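Alternansucrase (Leuconostoc mesenteroides, PDB 6HVG) is a large glycoside hydrolase family 70 protein that combines a TIM-barrel domain and all-beta domains with choline-binding-type repeats, and carries a bound calcium ion. Local coordinates at residues 1259-1264 against 1268-1273; 541-546 against 1189-1194; 972-977 against 1005-1010. One frame throughout, in Å; residues are numbered along the deposited sequence.

Overall arrangement
Contacts 1 and 2 are neighbours, with centres about 11 Å apart, whereas contact 3 lies on the other side of the chain's centre, its centre about 79 Å from that of contact 1 and 71 Å from that of contact 2. The shared element of the first two is strand 1190-1197: L1191 sits under R543 in contact 2 and also meets V1261 and Y1270 of contact 1. This strand is one margin of a six-stranded antiparallel sheet; near the other margin, D581 of strand 580-582 and D1159, just before strand 1160-1161, join E575 and N625 around the calcium ion. Contact 3 belongs to what is probably a separate beta domain, formed by chain running between the two segments of contact 2.

Contact 1. Residues 1259-1264 against 1268-1273; sequences YYVLKD and NQYFNI
With CG anti to the backbone N (chi1 -175°) and the rest of the chain extended, K1263 runs over one face of the Y1270 ring. Y1270 holds its CG anti to the carbonyl carbon (chi1 -75°), and its ring lies beneath the lysine stem. CG of K1263 stands 4.0 Å from the centroid of the Y1270 ring and only 9° off its normal, a well-centred CH-pi contact. Beyond the ring the lysine reaches N1268, where NZ makes a weak 3.3 Å hydrogen bond to OD1. At the edge of the same tyrosine ring comes the carbonyl oxygen of V1261, while V1261 CG1 packs 3.6 Å from Y1270 CD2.

The backbones form a hairpin-like turn with a single antiparallel bridge, K1263 facing Y1270 as a non-hydrogen-bonded pair. On one flank D1264 N bonds Q1269 O at 3.1 Å; on the other F1271 N reaches L1262 O at 3.2 Å. Water 1 donates to that L1262 oxygen as well as to F1271 O, tying the open end of the turn. D1264 turns its carboxylate to T1267 and S1305, and the F1271 ring packs on W443 and F1280. Strand 1190-1197 lies alongside: Y1259 touches L1190, V1261 rests on L1191 and V1193, and Y1270 OH takes a weak hydrogen bond from L1191 N.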
loop_
_atom_site.group_PDB
_atom_site.type_symbol
_atom_site.label_atom_id
_atom_site.label_comp_id
_atom_site.label_asym_id
_atom_site.label_seq_id
_atom_site.Cartn_x
_atom_site.Cartn_y
_atom_site.Cartn_z
ATOM N N TYR A 1259 -5.361 17.828 -16.901
ATOM C CA TYR A 1259 -5.564 18.521 -18.194
ATOM C C TYR A 1259 -4.285 18.605 -19.014
ATOM O O TYR A 1259 -3.964 19.642 -19.570
ATOM C CB TYR A 1259 -6.180 19.902 -17.962
ATOM C CG TYR A 1259 -7.518 19.819 -17.266
ATOM C CD1 TYR A 1259 -8.632 19.364 -17.951
ATOM C CD2 TYR A 1259 -7.664 20.172 -15.917
ATOM C CE1 TYR A 1259 -9.858 19.262 -17.326
ATOM C CE2 TYR A 1259 -8.895 20.079 -15.279
ATOM C CZ TYR A 1259 -9.988 19.623 -15.990
ATOM O OH TYR A 1259 -11.220 19.514 -15.371
ATOM N N TYR A 1260 -3.550 17.499 -19.073
ATOM C CA TYR A 1260 -2.410 17.340 -19.973
ATOM C C TYR A 1260 -2.922 17.215 -21.411
ATOM O O TYR A 1260 -2.221 17.586 -22.345
ATOM C CB TYR A 1260 -1.623 16.095 -19.561
ATOM C CG TYR A 1260 -0.397 15.769 -20.378
ATOM C CD1 TYR A 1260 0.711 16.583 -20.337
ATOM C CD2 TYR A 1260 -0.336 14.622 -21.153
ATOM C CE1 TYR A 1260 1.832 16.277 -21.060
ATOM C CE2 TYR A 1260 0.784 14.309 -21.891
ATOM C CZ TYR A 1260 1.860 15.136 -21.845
ATOM O OH TYR A 1260 2.985 14.829 -22.587
ATOM N N VAL A 1261 -4.134 16.680 -21.569
ATOM C CA VAL A 1261 -4.841 16.699 -22.845
ATOM C C VAL A 1261 -5.529 18.055 -22.952
ATOM O O VAL A 1261 -6.360 18.395 -22.115
ATOM C CB VAL A 1261 -5.908 15.601 -22.938
ATOM C CG1 VAL A 1261 -6.616 15.651 -24.294
ATOM C CG2 VAL A 1261 -5.302 14.218 -22.722
ATOM N N LEU A 1262 -5.179 18.828 -23.979
ATOM C CA LEU A 1262 -5.506 20.253 -24.021
ATOM C C LEU A 1262 -6.936 20.557 -24.411
ATOM O O LEU A 1262 -7.519 19.912 -25.272
ATOM C CB LEU A 1262 -4.561 20.978 -24.959
ATOM C CG LEU A 1262 -3.100 20.921 -24.523
ATOM C CD1 LEU A 1262 -2.170 21.476 -25.587
ATOM C CD2 LEU A 1262 -2.939 21.679 -23.228
ATOM N N LYS A 1263 -7.463 21.589 -23.759
ATOM C CA LYS A 1263 -8.881 21.882 -23.711
ATOM C C LYS A 1263 -9.083 23.388 -23.701
ATOM O O LYS A 1263 -8.227 24.123 -23.223
ATOM C CB LYS A 1263 -9.410 21.251 -22.430
ATOM C CG LYS A 1263 -10.904 21.283 -22.151
ATOM C CD LYS A 1263 -11.122 21.271 -20.644
ATOM C CE LYS A 1263 -12.518 20.911 -20.176
ATOM N NZ LYS A 1263 -12.638 21.191 -18.716
ATOM N N ASP A 1264 -10.195 23.837 -24.271
ATOM C CA ASP A 1264 -10.592 25.226 -24.226
ATOM C C ASP A 1264 -11.536 25.414 -23.053
ATOM O O ASP A 1264 -12.534 24.694 -22.957
ATOM C CB ASP A 1264 -11.308 25.593 -25.511
ATOM C CG ASP A 1264 -12.012 26.919 -25.415
ATOM O OD1 ASP A 1264 -11.338 27.932 -25.139
ATOM O OD2 ASP A 1264 -13.241 26.950 -25.586
ATOM N N ASN A 1268 -15.320 24.036 -23.166
ATOM C CA ASN A 1268 -14.948 22.733 -22.603
ATOM C C ASN A 1268 -14.728 21.634 -23.641
ATOM O O ASN A 1268 -14.688 20.482 -23.294
ATOM C CB ASN A 1268 -15.935 22.303 -21.542
ATOM C CG ASN A 1268 -15.945 23.248 -20.351
ATOM O OD1 ASN A 1268 -14.946 23.382 -19.633
ATOM N ND2 ASN A 1268 -17.095 23.868 -20.105
ATOM N N GLN A 1269 -14.520 22.011 -24.899
ATOM C CA GLN A 1269 -14.216 21.076 -25.959
ATOM C C GLN A 1269 -12.709 20.886 -26.050
ATOM O O GLN A 1269 -11.947 21.831 -25.851
ATOM C CB GLN A 1269 -14.763 21.604 -27.286
ATOM C CG GLN A 1269 -14.625 20.635 -28.449
ATOM C CD GLN A 1269 -15.199 21.191 -29.723
ATOM O OE1 GLN A 1269 -15.702 22.306 -29.751
ATOM N NE2 GLN A 1269 -15.108 20.419 -30.794
ATOM N N TYR A 1270 -12.279 19.658 -26.337
ATOM C CA TYR A 1270 -10.854 19.352 -26.407
ATOM C C TYR A 1270 -10.373 19.570 -27.827
ATOM O O TYR A 1270 -11.105 19.326 -28.773
ATOM C CB TYR A 1270 -10.583 17.909 -25.971
ATOM C CG TYR A 1270 -10.670 17.633 -24.459
ATOM C CD1 TYR A 1270 -11.876 17.288 -23.860
ATOM C CD2 TYR A 1270 -9.545 17.687 -23.640
ATOM C CE1 TYR A 1270 -11.961 17.016 -22.507
ATOM C CE2 TYR A 1270 -9.634 17.422 -22.282
ATOM C CZ TYR A 1270 -10.841 17.076 -21.737
ATOM O OH TYR A 1270 -10.936 16.835 -20.398
ATOM N N PHE A 1271 -9.147 20.026 -27.997
ATOM C CA PHE A 1271 -8.641 20.237 -29.355
ATOM C C PHE A 1271 -8.426 18.902 -30.051
ATOM O O PHE A 1271 -7.999 17.930 -29.428
ATOM C CB PHE A 1271 -7.347 21.079 -29.347
ATOM C CG PHE A 1271 -7.497 22.401 -28.632
ATOM C CD1 PHE A 1271 -8.405 23.338 -29.099
ATOM C CD2 PHE A 1271 -6.791 22.674 -27.473
ATOM C CE1 PHE A 1271 -8.587 24.525 -28.440
ATOM C CE2 PHE A 1271 -6.964 23.878 -26.812
ATOM C CZ PHE A 1271 -7.858 24.799 -27.290
ATOM N N ASN A 1272 -8.731 18.854 -31.342
ATOM C CA ASN A 1272 -8.513 17.652 -32.137
ATOM C C ASN A 1272 -8.225 17.952 -33.603
ATOM O O ASN A 1272 -8.743 18.925 -34.156
ATOM C CB ASN A 1272 -9.719 16.706 -32.018
ATOM C CG ASN A 1272 -9.353 15.257 -32.315
ATOM O OD1 ASN A 1272 -9.354 14.835 -33.459
ATOM N ND2 ASN A 1272 -9.009 14.505 -31.282
ATOM N N ILE A 1273 -7.422 17.091 -34.229
ATOM C CA ILE A 1273 -6.990 17.275 -35.628
ATOM C C ILE A 1273 -7.020 15.990 -36.476
ATOM O O ILE A 1273 -6.424 15.939 -37.543
ATOM C CB ILE A 1273 -5.554 17.816 -35.671
ATOM C CG1 ILE A 1273 -4.681 17.000 -34.722
ATOM C CG2 ILE A 1273 -5.523 19.298 -35.316
ATOM C CD1 ILE A 1273 -3.271 16.819 -35.198
HETATM O O HOH W 1 -6.722 18.291 -27.204
#

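Contact 2. Residues 541-546 against 1189-1194; sequences SHRTPN and NLLYVA
R543 reaches across to strand 1190-1197 and the residue just before it. Its chain is bent at chi3 (-63°), which lays the guanidinium over L1191: methyl CD2 of the leucine sits beneath the middle of one face, 3.9 Å from R543 CZ. NH2 points past the leucine to the backbone of N1189 and bonds its O at 2.9 Å with an N-H...O angle of 151°, the oxygen lying somewhat out of the guanidinium plane. Water 2 makes a second link, accepting from R543 NH1 and donating to the same N1189 oxygen at 3.0 Å, so that one carbonyl takes both the arginine and the water. NE of the same guanidinium forms a salt bridge with D540 OD2.

The accepting carbonyl belongs to a G1 beta bulge: N1189, with a left-handed backbone (phi 45°), and L1190 both face A1172 on the adjoining strand 1166-1175. That strand is the partner of 1190-1197 in an antiparallel sheet of six strands.

One residue on, T544 packs, like R543, on T1171 of strand 1166-1175, and its OG1 hydrogen-bonds to V1169 O.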
loop_
_atom_site.group_PDB
_atom_site.type_symbol
_atom_site.label_atom_id
_atom_site.label_comp_id
_atom_site.label_asym_id
_atom_site.label_seq_id
_atom_site.Cartn_x
_atom_site.Cartn_y
_atom_site.Cartn_z
ATOM N N SER A 541 -17.916 6.664 -26.310
ATOM C CA SER A 541 -17.898 6.583 -27.771
ATOM C C SER A 541 -17.815 7.943 -28.511
ATOM O O SER A 541 -17.308 7.997 -29.630
ATOM C CB SER A 541 -19.131 5.831 -28.241
ATOM O OG SER A 541 -20.306 6.476 -27.785
ATOM N N HIS A 542 -18.280 9.036 -27.898
ATOM C CA HIS A 542 -18.190 10.352 -28.533
ATOM C C HIS A 542 -16.738 10.878 -28.637
ATOM O O HIS A 542 -16.304 11.307 -29.707
ATOM C CB HIS A 542 -19.073 11.373 -27.812
ATOM C CG HIS A 542 -19.247 12.656 -28.572
ATOM N ND1 HIS A 542 -18.640 13.841 -28.196
ATOM C CD2 HIS A 542 -19.927 12.929 -29.716
ATOM C CE1 HIS A 542 -18.942 14.787 -29.067
ATOM N NE2 HIS A 542 -19.719 14.261 -30.000
ATOM N N ARG A 543 -15.992 10.827 -27.536
ATOM C CA ARG A 543 -14.663 11.434 -27.470
ATOM C C ARG A 543 -13.499 10.466 -27.627
ATOM O O ARG A 543 -12.418 10.863 -28.075
ATOM C CB ARG A 543 -14.486 12.151 -26.142
ATOM C CG ARG A 543 -15.424 13.338 -25.960
ATOM C CD ARG A 543 -15.136 14.093 -24.679
ATOM N NE ARG A 543 -15.366 13.234 -23.532
ATOM C CZ ARG A 543 -15.205 13.597 -22.269
ATOM N NH1 ARG A 543 -14.821 14.818 -21.949
ATOM N NH2 ARG A 543 -15.426 12.710 -21.311
ATOM N N THR A 544 -13.696 9.204 -27.268
ATOM C CA THR A 544 -12.572 8.279 -27.161
ATOM C C THR A 544 -13.011 6.860 -27.552
ATOM O O THR A 544 -12.872 5.909 -26.796
ATOM C CB THR A 544 -11.949 8.383 -25.746
ATOM O OG1 THR A 544 -10.821 7.531 -25.656
ATOM C CG2 THR A 544 -12.914 7.998 -24.683
ATOM N N PRO A 545 -13.543 6.724 -28.771
ATOM C CA PRO A 545 -14.144 5.461 -29.187
ATOM C C PRO A 545 -13.155 4.266 -29.282
ATOM O O PRO A 545 -13.578 3.135 -29.109
ATOM C CB PRO A 545 -14.750 5.800 -30.552
ATOM C CG PRO A 545 -13.880 6.885 -31.082
ATOM C CD PRO A 545 -13.415 7.673 -29.894
ATOM N N ASN A 546 -11.872 4.510 -29.555
ATOM C CA ASN A 546 -10.873 3.417 -29.621
ATOM C C ASN A 546 -10.738 2.684 -28.293
ATOM O O ASN A 546 -10.364 1.517 -28.233
ATOM C CB ASN A 546 -9.484 3.953 -30.011
ATOM C CG ASN A 546 -9.488 4.685 -31.341
ATOM O OD1 ASN A 546 -10.456 4.621 -32.095
ATOM N ND2 ASN A 546 -8.400 5.358 -31.635
ATOM N N ASN A 1189 -14.436 11.690 -15.551
ATOM C CA ASN A 1189 -14.602 11.631 -16.997
ATOM C C ASN A 1189 -13.706 12.588 -17.777
ATOM O O ASN A 1189 -14.160 13.195 -18.735
ATOM C CB ASN A 1189 -16.059 11.855 -17.361
ATOM C CG ASN A 1189 -16.971 10.782 -16.788
ATOM O OD1 ASN A 1189 -16.786 9.604 -17.011
ATOM N ND2 ASN A 1189 -17.982 11.195 -16.079
ATOM N N LEU A 1190 -12.438 12.701 -17.376
ATOM C CA LEU A 1190 -11.453 13.557 -18.072
ATOM C C LEU A 1190 -10.599 12.774 -19.064
ATOM O O LEU A 1190 -10.353 11.585 -18.880
ATOM C CB LEU A 1190 -10.495 14.235 -17.087
ATOM C CG LEU A 1190 -11.127 15.046 -15.956
ATOM C CD1 LEU A 1190 -10.029 15.726 -15.155
ATOM C CD2 LEU A 1190 -12.104 16.071 -16.480
ATOM N N LEU A 1191 -10.145 13.448 -20.111
ATOM C CA LEU A 1191 -9.295 12.803 -21.093
ATOM C C LEU A 1191 -7.877 12.764 -20.544
ATOM O O LEU A 1191 -7.383 13.724 -19.937
ATOM C CB LEU A 1191 -9.354 13.498 -22.467
ATOM C CG LEU A 1191 -10.704 13.567 -23.199
ATOM C CD1 LEU A 1191 -10.498 13.724 -24.703
ATOM C CD2 LEU A 1191 -11.599 12.373 -22.941
ATOM N N TYR A 1192 -7.231 11.626 -20.771
ATOM C CA TYR A 1192 -5.946 11.320 -20.156
ATOM C C TYR A 1192 -5.142 10.513 -21.143
ATOM O O TYR A 1192 -5.711 9.721 -21.892
ATOM C CB TYR A 1192 -6.176 10.492 -18.898
ATOM C CG TYR A 1192 -5.020 10.432 -17.947
ATOM C CD1 TYR A 1192 -4.811 11.435 -17.031
ATOM C CD2 TYR A 1192 -4.183 9.344 -17.918
ATOM C CE1 TYR A 1192 -3.763 11.377 -16.132
ATOM C CE2 TYR A 1192 -3.136 9.274 -17.032
ATOM C CZ TYR A 1192 -2.929 10.291 -16.138
ATOM O OH TYR A 1192 -1.868 10.223 -15.254
ATOM N N VAL A 1193 -3.832 10.742 -21.154
ATOM C CA VAL A 1193 -2.920 9.959 -21.969
ATOM C C VAL A 1193 -2.378 8.855 -21.090
ATOM O O VAL A 1193 -1.698 9.117 -20.117
ATOM C CB VAL A 1193 -1.746 10.799 -22.482
ATOM C CG1 VAL A 1193 -0.705 9.918 -23.143
ATOM C CG2 VAL A 1193 -2.236 11.826 -23.478
ATOM N N ALA A 1194 -2.696 7.618 -21.444
ATOM C CA ALA A 1194 -2.208 6.456 -20.729
ATOM C C ALA A 1194 -1.314 5.623 -21.630
ATOM O O ALA A 1194 -1.336 5.783 -22.841
ATOM C CB ALA A 1194 -3.379 5.624 -20.248
HETATM O O HOH W 2 -15.529 15.843 -18.909
#

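Contact 3. Residues 972-977 against 1005-1010; sequences LIFHKT and GVWVPV
F974 presents its ring edge to the face of W1007, and the two side chains run past one another in opposite directions from facing strands. This is layer-to-layer packing in an all-beta domain, consistent with the sandwich-like domain C of this enzyme family. Strand 971-975 pairs with 927-931, while strand 1003-1009 lies between 910-915 and 940-947 in a larger antiparallel sheet. The two strands share no hydrogen bonds; the CA atoms of L972 and W1007 are 9.4 Å apart, side chains of both strands filling the space between.

The aromatic pair is an offset edge-to-face stack, with the planes at 61° and the centroids of the F974 ring and the five-membered ring of W1007 5.0 Å apart. F974 and W1007 both hold CG anti to the carbonyl carbon (chi1 -67° and -68°), which carries the rings into the interface. The phenyl tip is displaced toward the rim of the indole, so that F974 CZ comes 3.4 Å from W1007 NE1. F980 also meets the indole edge-to-face, and F974 packs against I913. L972 closes on the root of the tryptophan, its CD1 4.2 Å from W1007 CB. At the benzo side of the indole, F974 CE2 lies 3.6 Å from W1007 CZ2.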
loop_
_atom_site.group_PDB
_atom_site.type_symbol
_atom_site.label_atom_id
_atom_site.label_comp_id
_atom_site.label_asym_id
_atom_site.label_seq_id
_atom_site.Cartn_x
_atom_site.Cartn_y
_atom_site.Cartn_z
ATOM N N LEU A 972 2.902 -41.533 26.402
ATOM C CA LEU A 972 4.272 -41.170 26.739
ATOM C C LEU A 972 4.190 -40.119 27.823
ATOM O O LEU A 972 3.682 -39.027 27.560
ATOM C CB LEU A 972 4.983 -40.540 25.557
ATOM C CG LEU A 972 5.439 -41.432 24.412
ATOM C CD1 LEU A 972 6.138 -40.559 23.388
ATOM C CD2 LEU A 972 6.365 -42.526 24.912
ATOM N N ILE A 973 4.684 -40.420 29.030
ATOM C CA ILE A 973 4.579 -39.461 30.137
ATOM C C ILE A 973 5.878 -38.654 30.272
ATOM O O ILE A 973 6.972 -39.205 30.216
ATOM C CB ILE A 973 4.240 -40.130 31.485
ATOM C CG1 ILE A 973 3.206 -41.261 31.319
ATOM C CG2 ILE A 973 3.750 -39.072 32.474
ATOM C CD1 ILE A 973 1.788 -40.797 31.117
ATOM N N PHE A 974 5.744 -37.344 30.455
ATOM C CA PHE A 974 6.893 -36.459 30.592
ATOM C C PHE A 974 6.786 -35.657 31.883
ATOM O O PHE A 974 5.691 -35.268 32.290
ATOM C CB PHE A 974 6.976 -35.478 29.422
ATOM C CG PHE A 974 7.282 -36.118 28.097
ATOM C CD1 PHE A 974 6.270 -36.670 27.334
ATOM C CD2 PHE A 974 8.587 -36.157 27.611
ATOM C CE1 PHE A 974 6.550 -37.246 26.104
ATOM C CE2 PHE A 974 8.879 -36.732 26.378
ATOM C CZ PHE A 974 7.862 -37.277 25.624
ATOM N N HIS A 975 7.935 -35.405 32.502
ATOM C CA HIS A 975 8.012 -34.696 33.782
ATOM C C HIS A 975 8.884 -33.454 33.623
ATOM O O HIS A 975 9.510 -33.260 32.573
ATOM C CB HIS A 975 8.597 -35.617 34.868
ATOM C CG HIS A 975 7.868 -36.917 35.019
ATOM N ND1 HIS A 975 6.801 -37.076 35.875
ATOM C CD2 HIS A 975 8.047 -38.117 34.415
ATOM C CE1 HIS A 975 6.350 -38.315 35.790
ATOM N NE2 HIS A 975 7.088 -38.968 34.911
ATOM N N LYS A 976 8.967 -32.650 34.683
ATOM C CA LYS A 976 9.863 -31.494 34.706
ATOM C C LYS A 976 11.285 -31.942 34.378
ATOM O O LYS A 976 11.967 -31.337 33.566
ATOM C CB LYS A 976 9.815 -30.790 36.071
ATOM C CG LYS A 976 10.666 -29.524 36.179
ATOM C CD LYS A 976 10.642 -28.927 37.584
ATOM C CE LYS A 976 11.426 -27.622 37.661
ATOM N NZ LYS A 976 12.907 -27.844 37.600
ATOM N N THR A 977 11.718 -33.010 35.027
ATOM C CA THR A 977 13.035 -33.569 34.792
ATOM C C THR A 977 12.839 -34.982 34.256
ATOM O O THR A 977 11.971 -35.720 34.729
ATOM C CB THR A 977 13.876 -33.509 36.088
ATOM O OG1 THR A 977 15.266 -33.475 35.744
ATOM C CG2 THR A 977 13.553 -34.684 37.048
ATOM N N GLY A 1005 9.215 -30.570 21.083
ATOM C CA GLY A 1005 9.624 -31.983 21.149
ATOM C C GLY A 1005 8.822 -32.817 20.154
ATOM O O GLY A 1005 7.593 -32.727 20.109
ATOM N N VAL A 1006 9.514 -33.606 19.340
ATOM C CA VAL A 1006 8.863 -34.507 18.418
ATOM C C VAL A 1006 9.387 -35.918 18.632
ATOM O O VAL A 1006 10.598 -36.132 18.716
ATOM C CB VAL A 1006 9.093 -34.109 16.953
ATOM C CG1 VAL A 1006 8.254 -34.995 16.034
ATOM C CG2 VAL A 1006 8.724 -32.652 16.737
ATOM N N TRP A 1007 8.464 -36.881 18.698
ATOM C CA TRP A 1007 8.797 -38.259 18.989
ATOM C C TRP A 1007 8.205 -39.197 17.935
ATOM O O TRP A 1007 7.067 -39.018 17.456
ATOM C CB TRP A 1007 8.285 -38.628 20.371
ATOM C CG TRP A 1007 9.023 -37.919 21.454
ATOM C CD1 TRP A 1007 8.829 -36.657 21.868
ATOM C CD2 TRP A 1007 10.064 -38.450 22.263
ATOM N NE1 TRP A 1007 9.692 -36.350 22.891
ATOM C CE2 TRP A 1007 10.466 -37.443 23.144
ATOM C CE3 TRP A 1007 10.708 -39.679 22.316
ATOM C CZ2 TRP A 1007 11.480 -37.624 24.070
ATOM C CZ3 TRP A 1007 11.718 -39.861 23.245
ATOM C CH2 TRP A 1007 12.090 -38.843 24.109
ATOM N N VAL A 1008 8.981 -40.209 17.577
ATOM C CA VAL A 1008 8.572 -41.171 16.581
ATOM C C VAL A 1008 8.816 -42.580 17.116
ATOM O O VAL A 1008 9.681 -42.777 17.965
ATOM C CB VAL A 1008 9.327 -40.948 15.237
ATOM C CG1 VAL A 1008 9.043 -39.560 14.670
ATOM C CG2 VAL A 1008 10.836 -41.160 15.393
ATOM N N PRO A 1009 8.073 -43.569 16.601
ATOM C CA PRO A 1009 8.327 -44.926 17.028
ATOM C C PRO A 1009 9.650 -45.466 16.514
ATOM O O PRO A 1009 9.965 -45.264 15.336
ATOM C CB PRO A 1009 7.161 -45.736 16.423
ATOM C CG PRO A 1009 6.338 -44.813 15.632
ATOM C CD PRO A 1009 6.972 -43.469 15.629
ATOM N N VAL A 1010 10.393 -46.167 17.383
ATOM C CA VAL A 1010 11.600 -46.852 16.968
ATOM C C VAL A 1010 11.223 -48.047 16.139
ATOM O O VAL A 1010 10.126 -48.564 16.277
ATOM C CB VAL A 1010 12.483 -47.339 18.143
ATOM C CG1 VAL A 1010 12.699 -46.228 19.153
ATOM C CG2 VAL A 1010 11.903 -48.564 18.807
#